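Local coordinates for SYE1 (Shewanella oneidensis, PDB 4AWT), which binds FMN and probably works as an NAD(P)H-dependent oxidoreductase acting on CH-CH groups, at residues R106-P110 and D111-G115; E216-A219 and A220-A224; P278-P281 and V282-R286; P329-P332 and E333-H337. The protein carries 1 engineered substitution. One frame throughout, in Å; residues are numbered along the deposited sequence.

How the contacts relate
All four contacts are local and lie on the outer parts of one FMN-binding TIM barrel of eight parallel strands. They follow one another along the chain in the order 1 to 4. Contact 1 turns in the loop after strand 96-102. Contact 2 lies within helix 212-225, between strands 177-181 and 230-234. Contact 3 starts helix 282-291 after strand 266-270. Contact 4 covers helix 331-337 and the two residues before it, beyond the last barrel strand, 318-320. None touches another. Centres range from 26 Å apart for contacts 1 and 2 to 38 Å for contacts 1 and 4, which lie on opposite sides of the chain's centre. They are thus four independent local arrangements around the barrel.

Contact 1: R106-P110 and D111-G115; sequences RVTHP and DNIDG
His109 and Asp111 meet side by side across a tight turn, and their side chains point the same way. CG of His109 is anti to its own N (chi1 -175°), which brings the imidazole back alongside the next residues. There ND1 accepts a hydrogen bond from the backbone Asp111 N at 3.2 Å. The bond is nearly straight, with the donor tilted a little from the ring plane. The Asp111 carboxylate lies beside ND1 and CE1, its CG 3.5 Å from His109 CE1. The carboxylate and ring planes are 67° apart, so the two groups do not stack.

The turn has a short 3-10 character. Asn112 N bonds to His109 O at 2.8 Å. Pro110 O takes two donors from opposite faces of its carbonyl plane: Ile113 N at 3.0 Å and Gly115 N at 2.8 Å. Gly115 has positive phi, a shape glycine accepts easily. Thr108 and Asn112 slide past each other in opposite directions, with Thr108 OG1 3.7 Å from Asn112 CB. Thr108 CG2 meets Ile113 CD1 at 3.9 Å. The hydroxyl of Thr108 bonds to Lys66 O, and Asn112 ND2 to Phe132 O. These two bonds tie the turn to its neighbours, while His109 and Asp111 touch strand 130-133.

Most of the bonds that hold the turn are backbone hydrogen bonds; the imidazole adds one more. Since ND1 serves as acceptor, a neutral His109 would probably carry its ring proton on NE2, and the nearby carboxylate is likely to polarise the imidazole.

Contact 2: E216-A219 and A220-A224; sequences EVVA and ALVDA
Val218 O accepts from Val222 N at 2.9 Å in an almost linear bond, with an N-H...O angle of 173°. The donor lies nearly along the C=O axis. The same i to i+4 pattern runs through the segment as a regular alpha-helix. Asp223 N reaches Ala219 O at 2.9 Å, Leu221 N reaches Val217 O at 3.0 Å, and Ala220 N reaches Glu216 O at 3.1 Å.

Two apolar pairs flank these bonds, the members of each pair one helical turn apart. Val217 and Leu221 lie side by side and point the same way. CG1 of Val217 touches CD1 of Leu221 at 3.8 Å. The valine turns CG1 anti to its N (chi1 172°), while Leu221 holds its CG beside its own N. That places Leu221 CG only 3.3 Å from Val217 O, so the leucine branch leans over the carbonyl that its own N-H bonds. Val218 and Val222 meet more loosely, at an oblique angle. Their nearest methyls are Val218 CG1 and Val222 CG2, 4.1 Å apart. CG2 of Val222 also rests 3.3 Å from Val218 O.

The polar ends of Glu216 and Asp223 have partners outside the segment. Glu216 OE1 is hydrogen-bonded to Tyr203 OH, and Asp223 OD2 forms a salt bridge with Arg164.

In the fold this is one of the helices around the barrel. Val217, Val218 and Leu221 all press on Leu180 of strand 177-181. Val218 and Leu221 also reach strand 230-234 at Val232 and Val230. Glu216, Val217, Ala220 and Leu221 touch helix 153-172.

Contact 3: P278-P281 and V282-R286; sequences PDTP and VSFKR
This contact is the start of helix 282-291, where the loop after strand 266-270 of the TIM barrel turns into the helix. Pro281 takes the N-cap position. Its carbonyl O receives Lys285 N at 3.0 Å, in the carbonyl plane and nearly straight. Phe284 N makes a second, weak bond to the same oxygen.

Thr280 and Lys285 cross at about a right angle. The Thr280 methyl, CG2, rests on Lys285 CE at 3.7 Å. CG2 is placed there because it lies anti to the Thr280 N (chi1 -55° for OG1). The lysine chain is extended beyond CG and runs back past the loop. Its ammonium forms a salt bridge with Glu271. A methionine in place of Lys285 would probably leave the Glu271 carboxylate without its charged mate and weaken the tie between loop and helix.

Pro281 CB meets Phe284 CB at 4.3 Å. The Phe284 ring goes on to pack against Ile249, Tyr252 and Thr253 of helix 248-261. A water donates to Thr280 O at 2.6 Å and is also weakly held by Lys285 NZ, 3.5 Å away.

Contact 4: P329-P332 and E333-H337; sequences PDLP and ERLRH
Asp330 and Arg334 join at the start of helix 331-337, a short helix beyond the last strand of the TIM barrel. Asp330 holds the N-cap position, but its carboxylate caps no backbone N-H. It binds the arginine instead. Arg334 NE reaches Asp330 OD1 at 2.8 Å, and Arg334 NH2 reaches the same oxygen at 3.3 Å, a side-on salt bridge. NE meets OD1 from above the carboxylate plane; NH2 uses the OD1 syn lone pair. OD1 lies in the guanidinium plane, at its edge, while the carboxylate plane is turned 85° against it. The arginine chain is extended from CG to NE, which carries the guanidinium back along the helix to Asp330. The other ends are held too: Asp330 OD2 accepts from Tyr363 N, and Arg334 NH1 donates to Pro340 O. An alanine at Arg334 is likely to leave the carboxylate of Asp330 without its counter-charge and Pro340 O without this donor.

The tightly packed part is at Leu331, buried against Phe321, Pro324 and Phe325. Its CG lies 3.9 Å from Leu335 CD1. Leu335 N bonds to Leu331 O at 2.9 Å. The solvent side is looser. There Glu333 bends at chi2 (78°) and Arg336 at chi3, so that the exposed Arg336 folds back to it. Arg336 NH2 forms a salt bridge with Glu333 OE1 at 3.0 Å, with OE1 lying 21° out of the Arg336 guanidinium plane.

Contact 1: R106-P110 and D111-G115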
loop_
_atom_site.group_PDB
_atom_site.type_symbol
_atom_site.label_atom_id
_atom_site.label_comp_id
_atom_site.label_asym_id
_atom_site.label_seq_id
_atom_site.Cartn_x
_atom_site.Cartn_y
_atom_site.Cartn_z
ATOM N N ARG A 106 5.988 -14.210 -0.507
ATOM C CA ARG A 106 6.827 -14.922 0.429
ATOM C C ARG A 106 7.005 -14.244 1.761
ATOM O O ARG A 106 7.625 -14.827 2.666
ATOM C CB ARG A 106 8.229 -15.144 -0.175
ATOM C CG ARG A 106 9.045 -13.871 -0.238
ATOM C CD ARG A 106 10.305 -14.079 -1.053
ATOM N NE ARG A 106 11.035 -12.838 -1.172
ATOM C CZ ARG A 106 12.212 -12.717 -1.730
ATOM N NH1 ARG A 106 12.830 -13.746 -2.277
ATOM N NH2 ARG A 106 12.775 -11.495 -1.772
ATOM N N VAL A 107 6.500 -13.011 1.930
ATOM C CA VAL A 107 6.688 -12.290 3.200
ATOM C C VAL A 107 5.522 -12.625 4.113
ATOM O O VAL A 107 4.586 -11.859 4.304
ATOM C CB VAL A 107 6.878 -10.797 2.962
ATOM C CG1 VAL A 107 7.141 -10.109 4.281
ATOM C CG2 VAL A 107 7.994 -10.524 1.979
ATOM N N THR A 108 5.568 -13.847 4.637
ATOM C CA THR A 108 4.546 -14.387 5.510
ATOM C C THR A 108 5.125 -15.621 6.196
ATOM O O THR A 108 6.276 -16.007 6.047
ATOM C CB THR A 108 3.258 -14.657 4.750
ATOM O OG1 THR A 108 2.233 -14.911 5.713
ATOM C CG2 THR A 108 3.375 -15.810 3.765
ATOM N N HIS A 109 4.272 -16.207 7.003
ATOM C CA HIS A 109 4.549 -17.420 7.753
ATOM C C HIS A 109 3.336 -18.315 7.585
ATOM O O HIS A 109 2.216 -17.781 7.566
ATOM C CB HIS A 109 4.790 -17.080 9.217
ATOM C CG HIS A 109 5.197 -18.211 10.033
ATOM N ND1 HIS A 109 4.380 -19.092 10.567
ATOM C CD2 HIS A 109 6.409 -18.609 10.470
ATOM C CE1 HIS A 109 4.958 -20.044 11.228
ATOM N NE2 HIS A 109 6.259 -19.761 11.214
ATOM N N PRO A 110 3.492 -19.627 7.510
ATOM C CA PRO A 110 2.342 -20.529 7.399
ATOM C C PRO A 110 1.228 -20.267 8.386
ATOM O O PRO A 110 0.045 -20.480 8.068
ATOM C CB PRO A 110 2.994 -21.938 7.566
ATOM C CG PRO A 110 4.318 -21.690 6.901
ATOM C CD PRO A 110 4.773 -20.362 7.442
ATOM N N ASP A 111 1.460 -19.887 9.560
ATOM C CA ASP A 111 0.501 -19.601 10.598
ATOM C C ASP A 111 -0.473 -18.513 10.126
ATOM O O ASP A 111 -1.589 -18.495 10.629
ATOM C CB ASP A 111 1.122 -19.174 11.898
ATOM C CG ASP A 111 1.817 -20.191 12.680
ATOM O OD1 ASP A 111 1.838 -21.381 12.277
ATOM O OD2 ASP A 111 2.371 -19.869 13.792
ATOM N N ASN A 112 -0.088 -17.634 9.232
ATOM C CA ASN A 112 -0.987 -16.605 8.746
ATOM C C ASN A 112 -1.753 -16.977 7.522
ATOM O O ASN A 112 -2.626 -16.226 7.115
ATOM C CB ASN A 112 -0.159 -15.333 8.479
ATOM C CG ASN A 112 0.341 -14.668 9.714
ATOM O OD1 ASN A 112 -0.294 -14.774 10.769
ATOM N ND2 ASN A 112 1.432 -13.935 9.640
ATOM N N ILE A 113 -1.437 -18.129 6.911
ATOM C CA ILE A 113 -2.031 -18.537 5.665
ATOM C C ILE A 113 -2.507 -19.993 5.730
ATOM O O ILE A 113 -2.360 -20.789 4.827
ATOM C CB ILE A 113 -1.119 -18.277 4.461
ATOM C CG1 ILE A 113 0.241 -18.975 4.555
ATOM C CG2 ILE A 113 -0.919 -16.757 4.267
ATOM C CD1 ILE A 113 1.021 -18.943 3.270
ATOM N N ASP A 114 -3.152 -20.293 6.846
ATOM C CA ASP A 114 -3.883 -21.590 6.979
ATOM C C ASP A 114 -2.924 -22.753 6.861
ATOM O O ASP A 114 -3.322 -23.851 6.431
ATOM C CB ASP A 114 -5.040 -21.681 5.947
ATOM C CG ASP A 114 -6.160 -20.679 6.058
ATOM O OD1 ASP A 114 -6.438 -20.258 7.220
ATOM O OD2 ASP A 114 -6.809 -20.314 5.028
ATOM N N GLY A 115 -1.678 -22.571 7.261
ATOM C CA GLY A 115 -0.681 -23.643 7.246
ATOM C C GLY A 115 -0.034 -23.860 5.880
ATOM O O GLY A 115 0.810 -24.754 5.764
#

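Contact 2: E216-A219 and A220-A224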
loop_
_atom_site.group_PDB
_atom_site.type_symbol
_atom_site.label_atom_id
_atom_site.label_comp_id
_atom_site.label_asym_id
_atom_site.label_seq_id
_atom_site.Cartn_x
_atom_site.Cartn_y
_atom_site.Cartn_z
ATOM N N GLU A 216 -0.086 -7.806 -16.271
ATOM C CA GLU A 216 -1.279 -8.595 -16.352
ATOM C C GLU A 216 -2.238 -8.343 -15.208
ATOM O O GLU A 216 -3.472 -8.325 -15.384
ATOM C CB GLU A 216 -0.907 -10.080 -16.439
ATOM C CG GLU A 216 -0.213 -10.402 -17.759
ATOM C CD GLU A 216 0.254 -11.830 -17.907
ATOM O OE1 GLU A 216 0.120 -12.596 -16.932
ATOM O OE2 GLU A 216 0.792 -12.191 -18.960
ATOM N N VAL A 217 -1.705 -8.145 -13.991
ATOM C CA VAL A 217 -2.547 -7.791 -12.858
ATOM C C VAL A 217 -3.215 -6.444 -13.101
ATOM O O VAL A 217 -4.417 -6.296 -12.910
ATOM C CB VAL A 217 -1.752 -7.828 -11.544
ATOM C CG1 VAL A 217 -2.600 -7.250 -10.403
ATOM C CG2 VAL A 217 -1.292 -9.219 -11.188
ATOM N N VAL A 218 -2.425 -5.432 -13.518
ATOM C CA VAL A 218 -2.997 -4.110 -13.779
ATOM C C VAL A 218 -4.045 -4.189 -14.865
ATOM O O VAL A 218 -5.095 -3.565 -14.763
ATOM C CB VAL A 218 -1.904 -3.093 -14.050
ATOM C CG1 VAL A 218 -2.478 -1.776 -14.542
ATOM C CG2 VAL A 218 -1.068 -2.885 -12.793
ATOM N N ALA A 219 -3.777 -4.956 -15.929
ATOM C CA ALA A 219 -4.783 -5.055 -16.986
ATOM C C ALA A 219 -6.091 -5.575 -16.449
ATOM O O ALA A 219 -7.154 -5.074 -16.823
ATOM C CB ALA A 219 -4.278 -5.993 -18.099
ATOM N N ALA A 220 -6.043 -6.581 -15.576
ATOM C CA ALA A 220 -7.250 -7.138 -15.019
ATOM C C ALA A 220 -7.973 -6.150 -14.106
ATOM O O ALA A 220 -9.195 -6.044 -14.125
ATOM C CB ALA A 220 -6.936 -8.408 -14.261
ATOM N N LEU A 221 -7.205 -5.405 -13.294
ATOM C CA LEU A 221 -7.811 -4.400 -12.413
ATOM C C LEU A 221 -8.505 -3.331 -13.198
ATOM O O LEU A 221 -9.636 -2.921 -12.876
ATOM C CB LEU A 221 -6.718 -3.818 -11.513
ATOM C CG LEU A 221 -6.097 -4.776 -10.525
ATOM C CD1 LEU A 221 -4.832 -4.173 -9.932
ATOM C CD2 LEU A 221 -7.063 -5.141 -9.411
ATOM N N VAL A 222 -7.826 -2.827 -14.254
ATOM C CA VAL A 222 -8.432 -1.813 -15.097
ATOM C C VAL A 222 -9.658 -2.344 -15.776
ATOM O O VAL A 222 -10.680 -1.646 -15.898
ATOM C CB VAL A 222 -7.372 -1.314 -16.097
ATOM C CG1 VAL A 222 -8.021 -0.497 -17.199
ATOM C CG2 VAL A 222 -6.277 -0.535 -15.392
ATOM N N ASP A 223 -9.575 -3.582 -16.293
ATOM C CA ASP A 223 -10.785 -4.146 -16.940
ATOM C C ASP A 223 -11.937 -4.242 -15.977
ATOM O O ASP A 223 -13.080 -4.033 -16.362
ATOM C CB ASP A 223 -10.419 -5.528 -17.482
ATOM C CG ASP A 223 -11.408 -6.142 -18.391
ATOM O OD1 ASP A 223 -11.691 -5.480 -19.419
ATOM O OD2 ASP A 223 -11.870 -7.283 -18.152
ATOM N N ALA A 224 -11.666 -4.548 -14.723
ATOM C CA ALA A 224 -12.741 -4.718 -13.757
ATOM C C ALA A 224 -13.390 -3.406 -13.371
ATOM O O ALA A 224 -14.609 -3.344 -13.280
ATOM C CB ALA A 224 -12.180 -5.425 -12.524
#

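Contact 3: P278-P281 and V282-R286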
loop_
_atom_site.group_PDB
_atom_site.type_symbol
_atom_site.label_atom_id
_atom_site.label_comp_id
_atom_site.label_asym_id
_atom_site.label_seq_id
_atom_site.Cartn_x
_atom_site.Cartn_y
_atom_site.Cartn_z
ATOM N N PRO A 278 16.965 5.096 1.235
ATOM C CA PRO A 278 18.046 5.212 0.268
ATOM C C PRO A 278 17.995 6.553 -0.439
ATOM O O PRO A 278 16.947 7.124 -0.662
ATOM C CB PRO A 278 17.790 4.039 -0.696
ATOM C CG PRO A 278 16.299 3.827 -0.622
ATOM C CD PRO A 278 15.938 4.121 0.792
ATOM N N ASP A 279 19.144 7.000 -0.934
ATOM C CA ASP A 279 19.236 8.201 -1.752
ATOM C C ASP A 279 18.394 7.973 -2.983
ATOM O O ASP A 279 18.589 6.988 -3.696
ATOM C CB ASP A 279 20.689 8.403 -2.130
ATOM C CG ASP A 279 20.877 9.559 -3.121
ATOM O OD1 ASP A 279 20.396 10.626 -2.669
ATOM O OD2 ASP A 279 21.445 9.469 -4.221
ATOM N N THR A 280 17.472 8.861 -3.226
ATOM C CA THR A 280 16.567 8.774 -4.367
ATOM C C THR A 280 16.807 10.012 -5.194
ATOM O O THR A 280 16.216 11.074 -4.922
ATOM C CB THR A 280 15.135 8.698 -3.882
ATOM O OG1 THR A 280 15.025 7.593 -2.962
ATOM C CG2 THR A 280 14.167 8.430 -4.996
ATOM N N PRO A 281 17.705 9.923 -6.206
ATOM C CA PRO A 281 18.145 11.139 -6.874
ATOM C C PRO A 281 17.020 11.913 -7.501
ATOM O O PRO A 281 16.097 11.349 -8.105
ATOM C CB PRO A 281 19.126 10.600 -7.948
ATOM C CG PRO A 281 19.647 9.302 -7.326
ATOM C CD PRO A 281 18.453 8.744 -6.641
ATOM N N VAL A 282 17.126 13.242 -7.440
ATOM C CA VAL A 282 16.165 14.083 -8.119
ATOM C C VAL A 282 16.110 13.772 -9.592
ATOM O O VAL A 282 15.026 13.789 -10.166
ATOM C CB VAL A 282 16.476 15.574 -7.830
ATOM C CG1 VAL A 282 15.621 16.453 -8.704
ATOM C CG2 VAL A 282 16.242 15.932 -6.380
ATOM N N SER A 283 17.225 13.478 -10.238
ATOM C CA SER A 283 17.232 13.148 -11.668
ATOM C C SER A 283 16.332 11.945 -11.940
ATOM O O SER A 283 15.639 11.905 -12.969
ATOM C CB SER A 283 18.643 12.875 -12.168
ATOM O OG SER A 283 19.264 11.865 -11.392
ATOM N N PHE A 284 16.363 10.993 -11.056
ATOM C CA PHE A 284 15.519 9.791 -11.185
ATOM C C PHE A 284 14.051 10.156 -10.965
ATOM O O PHE A 284 13.174 9.751 -11.733
ATOM C CB PHE A 284 15.974 8.739 -10.222
ATOM C CG PHE A 284 15.142 7.477 -10.182
ATOM C CD1 PHE A 284 14.588 6.877 -11.290
ATOM C CD2 PHE A 284 14.917 6.878 -8.987
ATOM C CE1 PHE A 284 13.852 5.723 -11.189
ATOM C CE2 PHE A 284 14.192 5.709 -8.861
ATOM C CZ PHE A 284 13.635 5.124 -10.011
ATOM N N LYS A 285 13.760 10.961 -9.931
ATOM C CA LYS A 285 12.405 11.431 -9.744
ATOM C C LYS A 285 11.911 12.162 -10.972
ATOM O O LYS A 285 10.752 12.001 -11.383
ATOM C CB LYS A 285 12.319 12.328 -8.500
ATOM C CG LYS A 285 12.591 11.609 -7.223
ATOM C CD LYS A 285 12.414 12.532 -5.995
ATOM C CE LYS A 285 12.566 11.784 -4.720
ATOM N NZ LYS A 285 12.316 12.642 -3.563
ATOM N N ARG A 286 12.735 12.986 -11.602
ATOM C CA ARG A 286 12.290 13.702 -12.775
ATOM C C ARG A 286 12.045 12.740 -13.938
ATOM O O ARG A 286 11.101 12.947 -14.711
ATOM C CB ARG A 286 13.226 14.830 -13.161
ATOM C CG ARG A 286 13.260 15.937 -12.113
ATOM C CD ARG A 286 13.895 17.179 -12.660
ATOM N NE ARG A 286 14.086 18.189 -11.668
ATOM C CZ ARG A 286 13.202 19.020 -11.204
ATOM N NH1 ARG A 286 11.954 19.032 -11.676
ATOM N NH2 ARG A 286 13.533 19.887 -10.251
HETATM O O HOH W 1 15.739 13.093 -3.333
#

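Contact 4: P329-P332 and E333-H337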
loop_
_atom_site.group_PDB
_atom_site.type_symbol
_atom_site.label_atom_id
_atom_site.label_comp_id
_atom_site.label_asym_id
_atom_site.label_seq_id
_atom_site.Cartn_x
_atom_site.Cartn_y
_atom_site.Cartn_z
ATOM N N PRO A 329 -4.366 12.881 14.171
ATOM C CA PRO A 329 -5.530 12.689 13.312
ATOM C C PRO A 329 -5.811 13.896 12.436
ATOM O O PRO A 329 -6.306 13.779 11.321
ATOM C CB PRO A 329 -6.664 12.385 14.295
ATOM C CG PRO A 329 -6.211 13.010 15.603
ATOM C CD PRO A 329 -4.713 12.783 15.610
ATOM N N ASP A 330 -5.491 15.083 12.989
ATOM C CA ASP A 330 -5.600 16.372 12.368
ATOM C C ASP A 330 -4.281 16.811 11.784
ATOM O O ASP A 330 -3.926 18.007 11.786
ATOM C CB ASP A 330 -6.118 17.420 13.356
ATOM C CG ASP A 330 -5.270 17.582 14.578
ATOM O OD1 ASP A 330 -4.433 16.695 14.898
ATOM O OD2 ASP A 330 -5.456 18.616 15.254
ATOM N N LEU A 331 -3.507 15.880 11.198
ATOM C CA LEU A 331 -2.226 16.229 10.633
ATOM C C LEU A 331 -2.313 17.373 9.663
ATOM O O LEU A 331 -1.473 18.294 9.733
ATOM C CB LEU A 331 -1.571 14.994 9.980
ATOM C CG LEU A 331 -0.201 15.285 9.393
ATOM C CD1 LEU A 331 0.831 15.621 10.432
ATOM C CD2 LEU A 331 0.253 14.095 8.561
ATOM N N PRO A 332 -3.274 17.427 8.735
ATOM C CA PRO A 332 -3.300 18.563 7.784
ATOM C C PRO A 332 -3.351 19.913 8.520
ATOM O O PRO A 332 -2.562 20.820 8.177
ATOM C CB PRO A 332 -4.500 18.278 6.914
ATOM C CG PRO A 332 -4.621 16.749 6.937
ATOM C CD PRO A 332 -4.288 16.412 8.382
ATOM N N GLU A 333 -4.227 20.063 9.470
ATOM C CA GLU A 333 -4.305 21.337 10.209
ATOM C C GLU A 333 -3.018 21.667 10.875
ATOM O O GLU A 333 -2.589 22.817 10.928
ATOM C CB GLU A 333 -5.459 21.285 11.203
ATOM C CG GLU A 333 -5.743 22.582 11.897
ATOM C CD GLU A 333 -6.498 23.580 11.075
ATOM O OE1 GLU A 333 -6.787 23.337 9.872
ATOM O OE2 GLU A 333 -6.735 24.691 11.554
ATOM N N ARG A 334 -2.347 20.663 11.461
ATOM C CA ARG A 334 -1.090 20.905 12.117
ATOM C C ARG A 334 -0.021 21.332 11.130
ATOM O O ARG A 334 0.747 22.273 11.410
ATOM C CB ARG A 334 -0.612 19.683 12.906
ATOM C CG ARG A 334 -1.550 19.239 13.980
ATOM C CD ARG A 334 -0.911 18.227 14.895
ATOM N NE ARG A 334 -1.871 17.593 15.749
ATOM C CZ ARG A 334 -1.670 17.182 17.004
ATOM N NH1 ARG A 334 -0.576 17.501 17.683
ATOM N NH2 ARG A 334 -2.607 16.485 17.580
ATOM N N LEU A 335 0.075 20.674 9.985
ATOM C CA LEU A 335 1.048 21.060 8.982
ATOM C C LEU A 335 0.784 22.483 8.503
ATOM O O LEU A 335 1.722 23.250 8.282
ATOM C CB LEU A 335 1.027 20.107 7.783
ATOM C CG LEU A 335 1.429 18.655 8.072
ATOM C CD1 LEU A 335 1.174 17.818 6.833
ATOM C CD2 LEU A 335 2.871 18.572 8.546
ATOM N N ARG A 336 -0.474 22.838 8.315
ATOM C CA ARG A 336 -0.802 24.155 7.792
ATOM C C ARG A 336 -0.425 25.253 8.764
ATOM O O ARG A 336 0.044 26.326 8.341
ATOM C CB ARG A 336 -2.283 24.211 7.439
ATOM C CG ARG A 336 -2.648 25.442 6.606
ATOM C CD ARG A 336 -3.962 25.305 5.908
ATOM N NE ARG A 336 -5.084 25.186 6.845
ATOM C CZ ARG A 336 -5.684 26.162 7.467
ATOM N NH1 ARG A 336 -5.361 27.387 7.197
ATOM N NH2 ARG A 336 -6.619 25.885 8.336
ATOM N N HIS A 337 -0.649 25.033 10.045
ATOM C CA HIS A 337 -0.388 26.035 11.079
ATOM C C HIS A 337 0.986 25.943 11.690
ATOM O O HIS A 337 1.343 26.833 12.472
ATOM C CB HIS A 337 -1.418 25.930 12.190
ATOM C CG HIS A 337 -2.740 26.457 11.827
ATOM N ND1 HIS A 337 -3.084 27.753 12.063
ATOM C CD2 HIS A 337 -3.815 25.856 11.266
ATOM C CE1 HIS A 337 -4.316 27.949 11.667
ATOM N NE2 HIS A 337 -4.803 26.877 11.162
#